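Local coordinates for INSIG protein homolog (Mycobacterium vanbaalenii PYR-1, PDB 4XU6), which binds diacylglycerol within the membrane as a homotrimeric bacterial relative of the Insig sterol-sensing proteins, at residues 72-77 with 175-180; 62-65 with 69-72; 137-142 with 148-153; 21-26 with 32-37. All coordinates share one frame; numbering follows the deposited sequence.

In the fold
Interactions 1 and 2 lie at one end of the helical bundle, interactions 3 and 4 at the other, their centres about 30 Å or more from those at the first end. Interactions 1 and 2 touch through Glu-180, which binds Arg-71. Interaction 1 holds helix 164-184, and interaction 2 helix 48-64, to the link leading into helix 76-96. Interaction 1 is buried and apolar across its segments. Interaction 2 is half surface, an arginine meeting an exposed turn. Interactions 3 and 4 are buried and share a two-stranded antiparallel sheet, 32-34 with 148-150. Each pairs a tyrosine with a carboxylate, beside the acid group of a bound lipid in interaction 3 and with a bridging water in interaction 4.

Interaction 1 of 4, residues 72-77 with 175-180; sequences DGVTAC and AALLGE. Unlike the reference sequence in segment 72-77: Cys-77 (reference Arg). With BOG (octyl beta-D-glucopyranoside), chain D.
The carboxylate of Glu-180, whose CB rests on Val-74, is held by two arginines, Arg-71 and Arg-64. OE1 forms a salt bridge with Arg-71 NH2. OE2 faces Arg-64 NH2 in a longer, weaker ion pair. These charges probably stabilise the ionised glutamate at this buried position. The CG of Glu-180 lies anti to the carbonyl carbon (chi1 -64°). The extended chain then carries the acid past Val-74. The closest atom of Glu-180 to the valine is CB, 4.0 Å from Val-74 CG2.

The main apolar contact is between Val-74 and Leu-177. Leu-177 presents one branch, CD1, to both methyls of the valine. Leu-177 CD1 lies 3.5 Å from Val-74 CG1, a tight approach, and 3.6 Å from Val-74 CG2. The two side chains are skewed to each other. No hydrogen bond joins the two segments, and Val-74 alone makes the contact from the loop side.

Next along the chain, Thr-75 sits at the N-cap of helix 76-96. Its OG1 caps a backbone N of the first turn, and its own N bonds to Gln-78 OE1. The engineered Cys-77 packs on Trp-116 of the second subunit. The arrangement is a hydrophobic residue before the N-cap docked on a neighbouring transmembrane helix, with polar pairs consistent with a capping box.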
loop_
_atom_site.group_PDB
_atom_site.type_symbol
_atom_site.label_atom_id
_atom_site.label_comp_id
_atom_site.label_asym_id
_atom_site.label_seq_id
_atom_site.Cartn_x
_atom_site.Cartn_y
_atom_site.Cartn_z
ATOM N N ASP A 72 16.510 20.931 -5.357
ATOM C CA ASP A 72 16.135 22.016 -4.457
ATOM C C ASP A 72 14.626 22.032 -4.213
ATOM O O ASP A 72 14.141 22.752 -3.345
ATOM C CB ASP A 72 16.600 23.355 -5.014
ATOM N N GLY A 73 13.886 21.240 -4.978
ATOM C CA GLY A 73 12.434 21.292 -4.911
ATOM C C GLY A 73 11.794 20.284 -3.966
ATOM O O GLY A 73 10.567 20.138 -3.946
ATOM N N VAL A 74 12.615 19.595 -3.177
ATOM C CA VAL A 74 12.121 18.576 -2.237
ATOM C C VAL A 74 11.318 19.200 -1.093
ATOM O O VAL A 74 11.660 20.271 -0.596
ATOM C CB VAL A 74 13.292 17.721 -1.691
ATOM C CG1 VAL A 74 12.855 16.856 -0.507
ATOM C CG2 VAL A 74 13.846 16.853 -2.806
ATOM N N THR A 75 10.242 18.536 -0.673
ATOM C CA THR A 75 9.351 19.118 0.322
ATOM C C THR A 75 9.269 18.270 1.580
ATOM O O THR A 75 9.626 17.089 1.570
ATOM C CB THR A 75 7.935 19.245 -0.237
ATOM O OG1 THR A 75 7.438 17.934 -0.506
ATOM C CG2 THR A 75 7.948 20.040 -1.527
ATOM N N ALA A 76 8.783 18.870 2.660
ATOM C CA ALA A 76 8.629 18.147 3.918
ATOM C C ALA A 76 7.644 16.981 3.789
ATOM O O ALA A 76 7.815 15.953 4.444
ATOM C CB ALA A 76 8.194 19.086 5.026
ATOM N N CYS A 77 6.615 17.132 2.958
ATOM C CA CYS A 77 5.639 16.043 2.825
ATOM C C CYS A 77 6.171 14.886 2.001
ATOM O O CYS A 77 5.759 13.734 2.195
ATOM C CB CYS A 77 4.319 16.538 2.250
ATOM S SG CYS A 77 3.028 16.599 3.494
ATOM N N ALA A 175 16.641 8.238 2.634
ATOM C CA ALA A 175 17.711 8.935 3.356
ATOM C C ALA A 175 18.342 9.996 2.466
ATOM O O ALA A 175 18.658 11.096 2.922
ATOM C CB ALA A 175 18.775 7.936 3.830
ATOM N N ALA A 176 18.519 9.656 1.193
ATOM C CA ALA A 176 19.061 10.585 0.205
ATOM C C ALA A 176 18.140 11.786 0.080
ATOM O O ALA A 176 18.592 12.927 0.028
ATOM C CB ALA A 176 19.210 9.887 -1.152
ATOM N N LEU A 177 16.836 11.523 0.022
ATOM C CA LEU A 177 15.848 12.590 -0.071
ATOM C C LEU A 177 15.890 13.479 1.171
ATOM O O LEU A 177 15.719 14.704 1.074
ATOM C CB LEU A 177 14.447 11.996 -0.256
ATOM C CG LEU A 177 13.243 12.935 -0.268
ATOM C CD1 LEU A 177 13.129 13.565 -1.616
ATOM C CD2 LEU A 177 11.980 12.150 0.046
ATOM N N LEU A 178 16.117 12.870 2.334
ATOM C CA LEU A 178 16.222 13.646 3.570
ATOM C C LEU A 178 17.432 14.589 3.536
ATOM O O LEU A 178 17.363 15.699 4.048
ATOM C CB LEU A 178 16.313 12.729 4.788
ATOM C CG LEU A 178 15.022 11.985 5.127
ATOM C CD1 LEU A 178 15.256 10.939 6.214
ATOM C CD2 LEU A 178 13.976 12.995 5.563
ATOM N N GLY A 179 18.535 14.136 2.954
ATOM C CA GLY A 179 19.700 14.999 2.776
ATOM C C GLY A 179 19.403 16.187 1.874
ATOM O O GLY A 179 19.794 17.318 2.178
ATOM N N GLU A 180 18.708 15.938 0.767
ATOM C CA GLU A 180 18.304 17.018 -0.127
ATOM C C GLU A 180 17.401 18.004 0.601
ATOM O O GLU A 180 17.539 19.223 0.446
ATOM C CB GLU A 180 17.585 16.469 -1.364
ATOM C CG GLU A 180 18.452 15.602 -2.256
ATOM C CD GLU A 180 17.662 14.916 -3.348
ATOM O OE1 GLU A 180 16.929 13.953 -3.044
ATOM O OE2 GLU A 180 17.794 15.323 -4.522
HETATM C C1 BOG D . 3.149 15.719 -3.113
HETATM O O1 BOG D . 3.049 14.320 -2.882
HETATM C C2 BOG D . 1.797 16.365 -2.865
HETATM O O2 BOG D . 0.765 15.694 -3.602
HETATM C C3 BOG D . 1.877 17.822 -3.279
HETATM O O3 BOG D . 0.651 18.474 -2.917
HETATM C C4 BOG D . 3.025 18.539 -2.577
HETATM O O4 BOG D . 3.482 19.622 -3.399
HETATM C C5 BOG D . 4.246 17.693 -2.213
HETATM O O5 BOG D . 4.058 16.272 -2.170
HETATM C C6 BOG D . 4.611 18.133 -0.811
HETATM O O6 BOG D . 3.412 18.418 -0.079
HETATM C "C1'" BOG D . 4.021 13.886 -1.933
HETATM C "C2'" BOG D . 4.146 12.380 -2.054
HETATM C "C3'" BOG D . 4.290 11.762 -0.677
HETATM C "C4'" BOG D . 3.766 10.334 -0.710
HETATM C "C5'" BOG D . 4.910 9.331 -0.654
HETATM C "C6'" BOG D . 4.458 7.972 -1.149
HETATM C "C7'" BOG D . 5.618 6.987 -1.149
HETATM C "C8'" BOG D . 5.158 5.643 -1.682
#

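Interaction 2 of 4, residues 62-65 with 69-72; sequences ELRL and APRD
Arg-64 reaches from near the C-terminal end of helix 48-64 to the turn at Ala-69 and Pro-70, and its guanidinium is the tight part of the contact. Arg-64 NH2 donates to Ala-69 O at 3.1 Å, with an N-H...O angle of 144°. The donor stands well above the carbonyl plane, 55° out of it, rather than on a lone pair. Pro-70 lies against one face of the guanidinium, with its CA 3.4 Å from Arg-64 NH2. The arginine chain leaves the helix with CG anti to the backbone N and bends at chi2 (62°), which swings the flat group across to the turn. Further partners fix its rotation. NH1 bonds to Pro-68 O, and NH2 also forms a salt bridge with Asp-121.

The other side is looser. Leu-65 CD2 approaches Pro-70 CB at 4.1 Å, the side chains meeting at about a right angle. Ala-69 and Pro-70 are exposed, so the outer surface of the turn faces solvent while Arg-64 and Leu-65 are buried beneath it.

Arg-71 lies nearby. Besides its salt bridge to Glu-180, its NH2 bonds to Leu-119 O. The two arginines thus join a cluster of charged groups with Asp-121. This is the loop between consecutive transmembrane helices, 48-64 and 76-96, in which an arginine of the last turn binds the loop carbonyls that follow it.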
loop_
_atom_site.group_PDB
_atom_site.type_symbol
_atom_site.label_atom_id
_atom_site.label_comp_id
_atom_site.label_asym_id
_atom_site.label_seq_id
_atom_site.Cartn_x
_atom_site.Cartn_y
_atom_site.Cartn_z
ATOM N N GLU A 62 24.194 12.442 3.700
ATOM C CA GLU A 62 25.430 13.154 3.362
ATOM C C GLU A 62 25.953 12.724 1.987
ATOM O O GLU A 62 26.302 13.573 1.152
ATOM C CB GLU A 62 26.494 12.913 4.442
ATOM C CG GLU A 62 27.871 13.509 4.111
ATOM C CD GLU A 62 27.905 15.023 4.189
ATOM O OE1 GLU A 62 26.995 15.618 4.806
ATOM O OE2 GLU A 62 28.856 15.622 3.631
ATOM N N LEU A 63 25.989 11.412 1.750
ATOM C CA LEU A 63 26.416 10.862 0.459
ATOM C C LEU A 63 25.686 11.502 -0.724
ATOM O O LEU A 63 26.316 11.884 -1.719
ATOM C CB LEU A 63 26.230 9.337 0.423
ATOM C CG LEU A 63 26.449 8.618 -0.918
ATOM C CD1 LEU A 63 27.871 8.838 -1.454
ATOM C CD2 LEU A 63 26.138 7.121 -0.814
ATOM N N ARG A 64 24.361 11.614 -0.619
ATOM C CA ARG A 64 23.558 12.210 -1.685
ATOM C C ARG A 64 24.029 13.630 -2.010
ATOM O O ARG A 64 24.059 14.034 -3.173
ATOM C CB ARG A 64 22.061 12.223 -1.312
ATOM C CG ARG A 64 21.183 13.006 -2.298
ATOM C CD ARG A 64 21.255 12.356 -3.677
ATOM N NE ARG A 64 20.477 13.034 -4.721
ATOM C CZ ARG A 64 20.979 13.938 -5.566
ATOM N NH1 ARG A 64 22.251 14.313 -5.469
ATOM N NH2 ARG A 64 20.208 14.476 -6.506
ATOM N N LEU A 65 24.409 14.380 -0.979
ATOM C CA LEU A 65 24.867 15.753 -1.183
ATOM C C LEU A 65 26.230 15.845 -1.890
ATOM O O LEU A 65 26.674 16.934 -2.261
ATOM C CB LEU A 65 24.881 16.521 0.139
ATOM C CG LEU A 65 23.519 16.640 0.833
ATOM C CD1 LEU A 65 23.660 17.378 2.150
ATOM C CD2 LEU A 65 22.503 17.335 -0.077
ATOM N N ALA A 69 23.749 17.236 -8.634
ATOM C CA ALA A 69 22.482 17.968 -8.653
ATOM C C ALA A 69 21.440 17.608 -7.588
ATOM O O ALA A 69 20.347 17.164 -7.941
ATOM C CB ALA A 69 21.856 17.859 -10.032
ATOM N N PRO A 70 21.759 17.824 -6.296
ATOM C CA PRO A 70 20.726 17.631 -5.270
ATOM C C PRO A 70 19.532 18.499 -5.605
ATOM O O PRO A 70 19.715 19.652 -6.009
ATOM C CB PRO A 70 21.397 18.145 -3.994
ATOM C CG PRO A 70 22.873 17.972 -4.248
ATOM C CD PRO A 70 23.036 18.276 -5.712
ATOM N N ARG A 71 18.330 17.950 -5.461
ATOM C CA ARG A 71 17.132 18.649 -5.894
ATOM C C ARG A 71 16.741 19.711 -4.884
ATOM O O ARG A 71 16.657 19.439 -3.688
ATOM C CB ARG A 71 15.988 17.653 -6.097
ATOM C CG ARG A 71 16.238 16.672 -7.226
ATOM C CD ARG A 71 15.207 15.547 -7.207
ATOM N NE ARG A 71 15.338 14.729 -6.004
ATOM C CZ ARG A 71 14.524 13.722 -5.699
ATOM N NH1 ARG A 71 13.512 13.415 -6.507
ATOM N NH2 ARG A 71 14.721 13.029 -4.589
ATOM N N ASP A 72 16.510 20.931 -5.357
ATOM C CA ASP A 72 16.135 22.016 -4.457
ATOM C C ASP A 72 14.626 22.032 -4.213
ATOM O O ASP A 72 14.141 22.752 -3.345
ATOM C CB ASP A 72 16.600 23.355 -5.014
#

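Interaction 3 of 4, residues 137-142 with 148-153; sequences AVEIAL and FAYHPD. With TDA (N-tridecanoic acid), chain E; TDA (N-tridecanoic acid), chain F.
The end of the lipid pocket that holds the carboxylate of a bound tridecanoic acid is built here, where Glu-139 of helix 122-144 meets Tyr-150 of strand 148-150. Tyr-150 is a diacylglycerol-binding residue, so the diacylglycerol head group probably lies here too. Tyr-150 OH donates a short hydrogen bond of 2.5 Å to Glu-139 OE1. Glu-139 OE1 accepts it with its syn lone pair. OE1 lies at the ring edge, in its plane, and carboxylate and ring are nearly coplanar, 14° apart. Tyr-150 OH also lies 3.0 Å from O21 of the bound acid.

The other carboxylate oxygen, Glu-139 OE2, hydrogen-bonds to Tyr-168 OH. Glu-139 OE2 also lies 3.1 Å from O22 of the same lipid. Two acid groups this close probably do not both carry a full charge. Glu-139 is thus placed by two tyrosines, one from the strand and one from helix 164-184, with its acid group turned to that of the lipid.

Phe-148 closes the side. Its chi1 of 71° sets CG between the backbone N and the carbonyl carbon, and turns the ring toward helix segment 137-142. The ring presents its edge to the glutamate, with Phe-148 CZ 3.5 Å from Glu-139 OE1. Phe-148 CE1 packs 3.7 Å from Leu-142 CB, and the other end of that leucine, CD1, lies 3.6 Å from C22 of a second tridecanoic acid.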
loop_
_atom_site.group_PDB
_atom_site.type_symbol
_atom_site.label_atom_id
_atom_site.label_comp_id
_atom_site.label_asym_id
_atom_site.label_seq_id
_atom_site.Cartn_x
_atom_site.Cartn_y
_atom_site.Cartn_z
ATOM N N ALA A 137 24.974 -7.199 3.948
ATOM C CA ALA A 137 26.311 -7.734 4.214
ATOM C C ALA A 137 26.657 -7.660 5.706
ATOM O O ALA A 137 27.165 -8.624 6.276
ATOM C CB ALA A 137 27.363 -6.993 3.377
ATOM N N VAL A 138 26.396 -6.510 6.323
ATOM C CA VAL A 138 26.590 -6.345 7.761
ATOM C C VAL A 138 25.748 -7.353 8.547
ATOM O O VAL A 138 26.238 -7.988 9.479
ATOM C CB VAL A 138 26.266 -4.910 8.220
ATOM C CG1 VAL A 138 26.196 -4.821 9.740
ATOM C CG2 VAL A 138 27.301 -3.921 7.670
ATOM N N GLU A 139 24.485 -7.517 8.158
ATOM C CA GLU A 139 23.613 -8.468 8.839
ATOM C C GLU A 139 24.101 -9.905 8.698
ATOM O O GLU A 139 24.062 -10.681 9.654
ATOM C CB GLU A 139 22.167 -8.340 8.336
ATOM C CG GLU A 139 21.525 -7.002 8.711
ATOM C CD GLU A 139 20.019 -7.085 8.831
ATOM O OE1 GLU A 139 19.508 -8.157 9.212
ATOM O OE2 GLU A 139 19.353 -6.075 8.541
ATOM N N ILE A 140 24.560 -10.263 7.505
ATOM C CA ILE A 140 25.052 -11.618 7.276
ATOM C C ILE A 140 26.253 -11.915 8.187
ATOM O O ILE A 140 26.348 -12.999 8.771
ATOM C CB ILE A 140 25.409 -11.844 5.788
ATOM C CG1 ILE A 140 24.132 -11.982 4.947
ATOM C CG2 ILE A 140 26.292 -13.082 5.609
ATOM C CD1 ILE A 140 24.347 -11.710 3.448
ATOM N N ALA A 141 27.152 -10.942 8.320
ATOM C CA ALA A 141 28.306 -11.092 9.207
ATOM C C ALA A 141 27.883 -11.225 10.671
ATOM O O ALA A 141 28.420 -12.055 11.402
ATOM C CB ALA A 141 29.264 -9.917 9.045
ATOM N N LEU A 142 26.940 -10.387 11.100
ATOM C CA LEU A 142 26.446 -10.430 12.477
ATOM C C LEU A 142 25.765 -11.757 12.800
ATOM O O LEU A 142 25.927 -12.304 13.893
ATOM C CB LEU A 142 25.506 -9.245 12.758
ATOM C CG LEU A 142 26.169 -7.875 12.911
ATOM C CD1 LEU A 142 25.137 -6.769 12.907
ATOM C CD2 LEU A 142 27.000 -7.792 14.180
ATOM N N PHE A 148 22.579 -12.426 16.324
ATOM C CA PHE A 148 21.141 -12.649 16.245
ATOM C C PHE A 148 20.869 -13.636 15.124
ATOM O O PHE A 148 21.791 -14.032 14.413
ATOM C CB PHE A 148 20.367 -11.327 16.056
ATOM C CG PHE A 148 20.522 -10.689 14.683
ATOM C CD1 PHE A 148 21.675 -9.994 14.350
ATOM C CD2 PHE A 148 19.482 -10.741 13.755
ATOM C CE1 PHE A 148 21.815 -9.384 13.099
ATOM C CE2 PHE A 148 19.608 -10.137 12.500
ATOM C CZ PHE A 148 20.778 -9.462 12.172
ATOM N N ALA A 149 19.621 -14.058 14.970
ATOM C CA ALA A 149 19.279 -14.944 13.867
ATOM C C ALA A 149 17.913 -14.584 13.302
ATOM O O ALA A 149 17.085 -14.001 14.004
ATOM C CB ALA A 149 19.300 -16.401 14.320
ATOM N N TYR A 150 17.677 -14.948 12.047
ATOM C CA TYR A 150 16.347 -14.824 11.460
ATOM C C TYR A 150 15.543 -16.094 11.697
ATOM O O TYR A 150 16.107 -17.165 11.933
ATOM C CB TYR A 150 16.433 -14.504 9.956
ATOM C CG TYR A 150 16.616 -13.028 9.686
ATOM C CD1 TYR A 150 17.873 -12.437 9.772
ATOM C CD2 TYR A 150 15.527 -12.218 9.361
ATOM C CE1 TYR A 150 18.040 -11.078 9.549
ATOM C CE2 TYR A 150 15.685 -10.866 9.133
ATOM C CZ TYR A 150 16.941 -10.297 9.226
ATOM O OH TYR A 150 17.107 -8.946 9.010
ATOM N N HIS A 151 14.223 -15.960 11.673
ATOM C CA HIS A 151 13.330 -17.109 11.686
ATOM C C HIS A 151 13.729 -18.023 10.529
ATOM O O HIS A 151 14.134 -17.539 9.475
ATOM C CB HIS A 151 11.887 -16.636 11.511
ATOM C CG HIS A 151 10.866 -17.699 11.763
ATOM N ND1 HIS A 151 10.439 -18.567 10.782
ATOM C CD2 HIS A 151 10.184 -18.031 12.885
ATOM C CE1 HIS A 151 9.538 -19.391 11.288
ATOM N NE2 HIS A 151 9.368 -19.089 12.562
ATOM N N PRO A 152 13.652 -19.353 10.733
ATOM C CA PRO A 152 14.125 -20.299 9.712
ATOM C C PRO A 152 13.374 -20.186 8.385
ATOM O O PRO A 152 13.902 -20.597 7.355
ATOM C CB PRO A 152 13.867 -21.668 10.355
ATOM C CG PRO A 152 13.897 -21.405 11.819
ATOM C CD PRO A 152 13.302 -20.030 11.996
ATOM N N ASP A 153 12.168 -19.633 8.399
ATOM C CA ASP A 153 11.442 -19.434 7.148
ATOM C C ASP A 153 11.698 -18.056 6.520
ATOM O O ASP A 153 11.064 -17.691 5.526
ATOM C CB ASP A 153 9.948 -19.722 7.327
ATOM C CG ASP A 153 9.663 -21.206 7.518
ATOM O OD1 ASP A 153 10.465 -22.029 7.019
ATOM O OD2 ASP A 153 8.649 -21.550 8.166
HETATM O O21 TDA E . 15.875 -6.214 9.542
HETATM O O22 TDA E . 17.592 -6.288 11.112
HETATM C C21 TDA E . 16.982 -5.611 10.284
HETATM C C22 TDA E . 17.331 -4.164 10.096
HETATM C C23 TDA E . 16.698 -3.592 8.824
HETATM C C24 TDA E . 16.918 -2.083 8.725
HETATM C C25 TDA E . 16.386 -1.528 7.402
HETATM C C26 TDA E . 16.573 -0.018 7.291
HETATM C C27 TDA E . 15.642 0.657 8.288
HETATM C C28 TDA E . 15.733 2.164 8.228
HETATM C C29 TDA E . 14.903 2.763 9.352
HETATM C C30 TDA E . 14.965 4.274 9.235
HETATM C C31 TDA E . 14.245 4.726 7.973
HETATM C C32 TDA E . 14.128 6.244 7.930
HETATM C C33 TDA E . 13.959 6.737 6.498
HETATM C C21 TDA F . 21.728 -5.306 12.349
HETATM C C22 TDA F . 22.711 -4.414 11.623
HETATM C C23 TDA F . 22.009 -3.277 10.896
HETATM C C24 TDA F . 23.021 -2.482 10.074
HETATM C C25 TDA F . 22.359 -1.364 9.281
HETATM C C26 TDA F . 23.273 -0.848 8.171
HETATM C C27 TDA F . 24.644 -0.480 8.725
HETATM C C28 TDA F . 25.617 -0.149 7.603
HETATM C C29 TDA F . 26.217 1.231 7.830
HETATM C C30 TDA F . 26.976 1.277 9.151
HETATM C C31 TDA F . 27.159 2.723 9.597
HETATM C C32 TDA F . 27.673 3.585 8.449
HETATM C C33 TDA F . 28.241 4.902 8.963
#

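Interaction 4 of 4, residues 21-26 with 32-37; sequences IGDHSH and TVYHTD. With BOG (octyl beta-D-glucopyranoside), chain C.
Tyr-34 and Asp-23 form the first shell. Tyr-34 OH donates to Asp-23 OD2 at 2.6 Å, meeting it on the syn side and 24° out of the carboxylate plane. The oxygen lies at the edge of the phenol ring, and ring and carboxylate planes stand nearly perpendicular, 83° apart. Asp-23 CG is anti to the backbone N (chi1 -159°), which directs the acid from the helix toward the strand. The other oxygen, Asp-23 OD1, accepts from a water at 2.7 Å. That water also hydrogen-bonds to Thr-32 OG1 at 2.7 Å, so a buried bridge joins the aspartate to the start of the strand.

Closer to the chain turn, Thr-32 N makes a weak bond of 3.3 Å to His-26 O. Thr-32 OG1 rests 3.5 Å from His-26 CB, which leaves the imidazole to run off into the lipid pocket.

The second shell holds these groups in place. Ser-45 OG bonds to Asp-23 OD2, so this oxygen has two partners. His-26 NE2 bonds to Thr-93 OG1, and its ring meets Tyr-90 edge to face. Strand 32-34 pairs with strand 148-150, and Thr-32 packs on Tyr-150.

Helix segment 21-26 and strand 32-34 run nearly at right angles. The chain turns here from transmembrane helix 5-29 into the two-stranded antiparallel sheet, beside the lipid pocket that holds His-26, a diacylglycerol-binding residue.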
loop_
_atom_site.group_PDB
_atom_site.type_symbol
_atom_site.label_atom_id
_atom_site.label_comp_id
_atom_site.label_asym_id
_atom_site.label_seq_id
_atom_site.Cartn_x
_atom_site.Cartn_y
_atom_site.Cartn_z
ATOM N N ILE A 21 11.314 0.981 16.115
ATOM C CA ILE A 21 9.941 0.539 15.866
ATOM C C ILE A 21 9.944 -0.706 14.980
ATOM O O ILE A 21 9.255 -1.689 15.267
ATOM C CB ILE A 21 9.099 1.655 15.207
ATOM C CG1 ILE A 21 8.881 2.811 16.188
ATOM C CG2 ILE A 21 7.741 1.105 14.721
ATOM C CD1 ILE A 21 8.395 4.112 15.510
ATOM N N GLY A 22 10.718 -0.659 13.900
ATOM C CA GLY A 22 10.803 -1.788 12.993
ATOM C C GLY A 22 11.447 -2.999 13.649
ATOM O O GLY A 22 11.003 -4.134 13.464
ATOM N N ASP A 23 12.500 -2.772 14.424
ATOM C CA ASP A 23 13.177 -3.897 15.065
ATOM C C ASP A 23 12.320 -4.505 16.176
ATOM O O ASP A 23 12.274 -5.717 16.322
ATOM C CB ASP A 23 14.537 -3.474 15.605
ATOM C CG ASP A 23 15.484 -4.652 15.806
ATOM O OD1 ASP A 23 15.512 -5.573 14.957
ATOM O OD2 ASP A 23 16.214 -4.643 16.822
ATOM N N HIS A 24 11.623 -3.674 16.945
ATOM C CA HIS A 24 10.671 -4.227 17.903
ATOM C C HIS A 24 9.643 -5.106 17.186
ATOM O O HIS A 24 9.299 -6.187 17.660
ATOM C CB HIS A 24 9.926 -3.137 18.669
ATOM C CG HIS A 24 8.740 -3.668 19.414
ATOM N ND1 HIS A 24 8.861 -4.388 20.583
ATOM C CD2 HIS A 24 7.417 -3.648 19.119
ATOM C CE1 HIS A 24 7.661 -4.761 20.996
ATOM N NE2 HIS A 24 6.768 -4.330 20.123
ATOM N N SER A 25 9.155 -4.638 16.040
ATOM C CA SER A 25 8.182 -5.400 15.261
ATOM C C SER A 25 8.737 -6.764 14.839
ATOM O O SER A 25 8.052 -7.781 14.959
ATOM C CB SER A 25 7.731 -4.596 14.036
ATOM O OG SER A 25 7.051 -3.420 14.440
ATOM N N HIS A 26 9.979 -6.793 14.356
ATOM C CA HIS A 26 10.624 -8.063 14.009
ATOM C C HIS A 26 10.781 -8.995 15.214
ATOM O O HIS A 26 10.524 -10.198 15.119
ATOM C CB HIS A 26 11.993 -7.821 13.360
ATOM C CG HIS A 26 11.916 -7.536 11.891
ATOM N ND1 HIS A 26 13.012 -7.166 11.141
ATOM C CD2 HIS A 26 10.870 -7.584 11.032
ATOM C CE1 HIS A 26 12.641 -6.988 9.884
ATOM N NE2 HIS A 26 11.346 -7.238 9.791
ATOM N N THR A 32 12.984 -12.066 13.887
ATOM C CA THR A 32 14.370 -12.191 14.324
ATOM C C THR A 32 14.393 -12.495 15.811
ATOM O O THR A 32 13.390 -12.289 16.513
ATOM C CB THR A 32 15.183 -10.895 14.097
ATOM O OG1 THR A 32 14.559 -9.797 14.790
ATOM C CG2 THR A 32 15.300 -10.561 12.603
ATOM N N VAL A 33 15.540 -12.985 16.283
ATOM C CA VAL A 33 15.765 -13.249 17.708
ATOM C C VAL A 33 17.187 -12.828 18.026
ATOM O O VAL A 33 18.107 -13.229 17.320
ATOM C CB VAL A 33 15.681 -14.763 18.027
ATOM C CG1 VAL A 33 15.960 -15.017 19.519
ATOM C CG2 VAL A 33 14.340 -15.342 17.629
ATOM N N TYR A 34 17.389 -12.039 19.080
ATOM C CA TYR A 34 18.748 -11.671 19.477
ATOM C C TYR A 34 19.391 -12.711 20.407
ATOM O O TYR A 34 18.707 -13.360 21.200
ATOM C CB TYR A 34 18.780 -10.299 20.145
ATOM C CG TYR A 34 18.659 -9.145 19.171
ATOM C CD1 TYR A 34 19.754 -8.729 18.426
ATOM C CD2 TYR A 34 17.455 -8.463 19.009
ATOM C CE1 TYR A 34 19.660 -7.680 17.536
ATOM C CE2 TYR A 34 17.347 -7.400 18.113
ATOM C CZ TYR A 34 18.460 -7.014 17.383
ATOM O OH TYR A 34 18.389 -5.963 16.493
ATOM N N HIS A 35 20.704 -12.864 20.286
ATOM C CA HIS A 35 21.467 -13.762 21.152
ATOM C C HIS A 35 22.679 -13.024 21.704
ATOM O O HIS A 35 23.807 -13.507 21.585
ATOM C CB HIS A 35 21.954 -14.986 20.368
ATOM C CG HIS A 35 20.854 -15.778 19.731
ATOM N ND1 HIS A 35 19.914 -16.471 20.462
ATOM C CD2 HIS A 35 20.552 -15.991 18.429
ATOM C CE1 HIS A 35 19.074 -17.071 19.636
ATOM N NE2 HIS A 35 19.438 -16.795 18.398
ATOM N N THR A 36 22.458 -11.847 22.282
ATOM C CA THR A 36 23.554 -11.044 22.814
ATOM C C THR A 36 23.224 -10.392 24.172
ATOM O O THR A 36 23.130 -9.170 24.296
ATOM C CB THR A 36 24.035 -9.994 21.788
ATOM O OG1 THR A 36 25.031 -9.167 22.392
ATOM C CG2 THR A 36 22.861 -9.129 21.278
ATOM N N ASP A 37 23.105 -11.224 25.199
ATOM C CA ASP A 37 22.582 -10.797 26.496
ATOM C C ASP A 37 23.493 -9.821 27.256
ATOM O O ASP A 37 23.047 -9.119 28.168
ATOM C CB ASP A 37 22.300 -12.025 27.371
ATOM C CG ASP A 37 21.229 -12.934 26.789
ATOM O OD1 ASP A 37 20.524 -12.520 25.843
ATOM O OD2 ASP A 37 21.081 -14.068 27.292
HETATM C C1 BOG C . 29.555 -5.389 21.468
HETATM O O1 BOG C . 29.455 -4.002 21.785
HETATM C C2 BOG C . 30.008 -6.171 22.697
HETATM O O2 BOG C . 31.264 -5.660 23.160
HETATM C C3 BOG C . 30.133 -7.637 22.323
HETATM O O3 BOG C . 30.587 -8.404 23.441
HETATM C C4 BOG C . 28.767 -8.126 21.869
HETATM O O4 BOG C . 28.853 -9.500 21.474
HETATM C C5 BOG C . 28.288 -7.287 20.685
HETATM O O5 BOG C . 28.300 -5.882 20.982
HETATM C C6 BOG C . 26.886 -7.711 20.251
HETATM O O6 BOG C . 25.908 -7.136 21.120
HETATM C "C1'" BOG C . 29.638 -3.189 20.633
HETATM C "C2'" BOG C . 29.403 -1.739 21.032
HETATM C "C3'" BOG C . 30.023 -0.806 20.004
HETATM C "C4'" BOG C . 29.622 0.642 20.264
HETATM C "C5'" BOG C . 29.305 1.331 18.943
HETATM C "C6'" BOG C . 28.301 0.486 18.167
HETATM C "C7'" BOG C . 28.131 0.931 16.720
HETATM C "C8'" BOG C . 28.264 2.433 16.583
HETATM O O HOH W 1 16.576 -7.999 14.709
#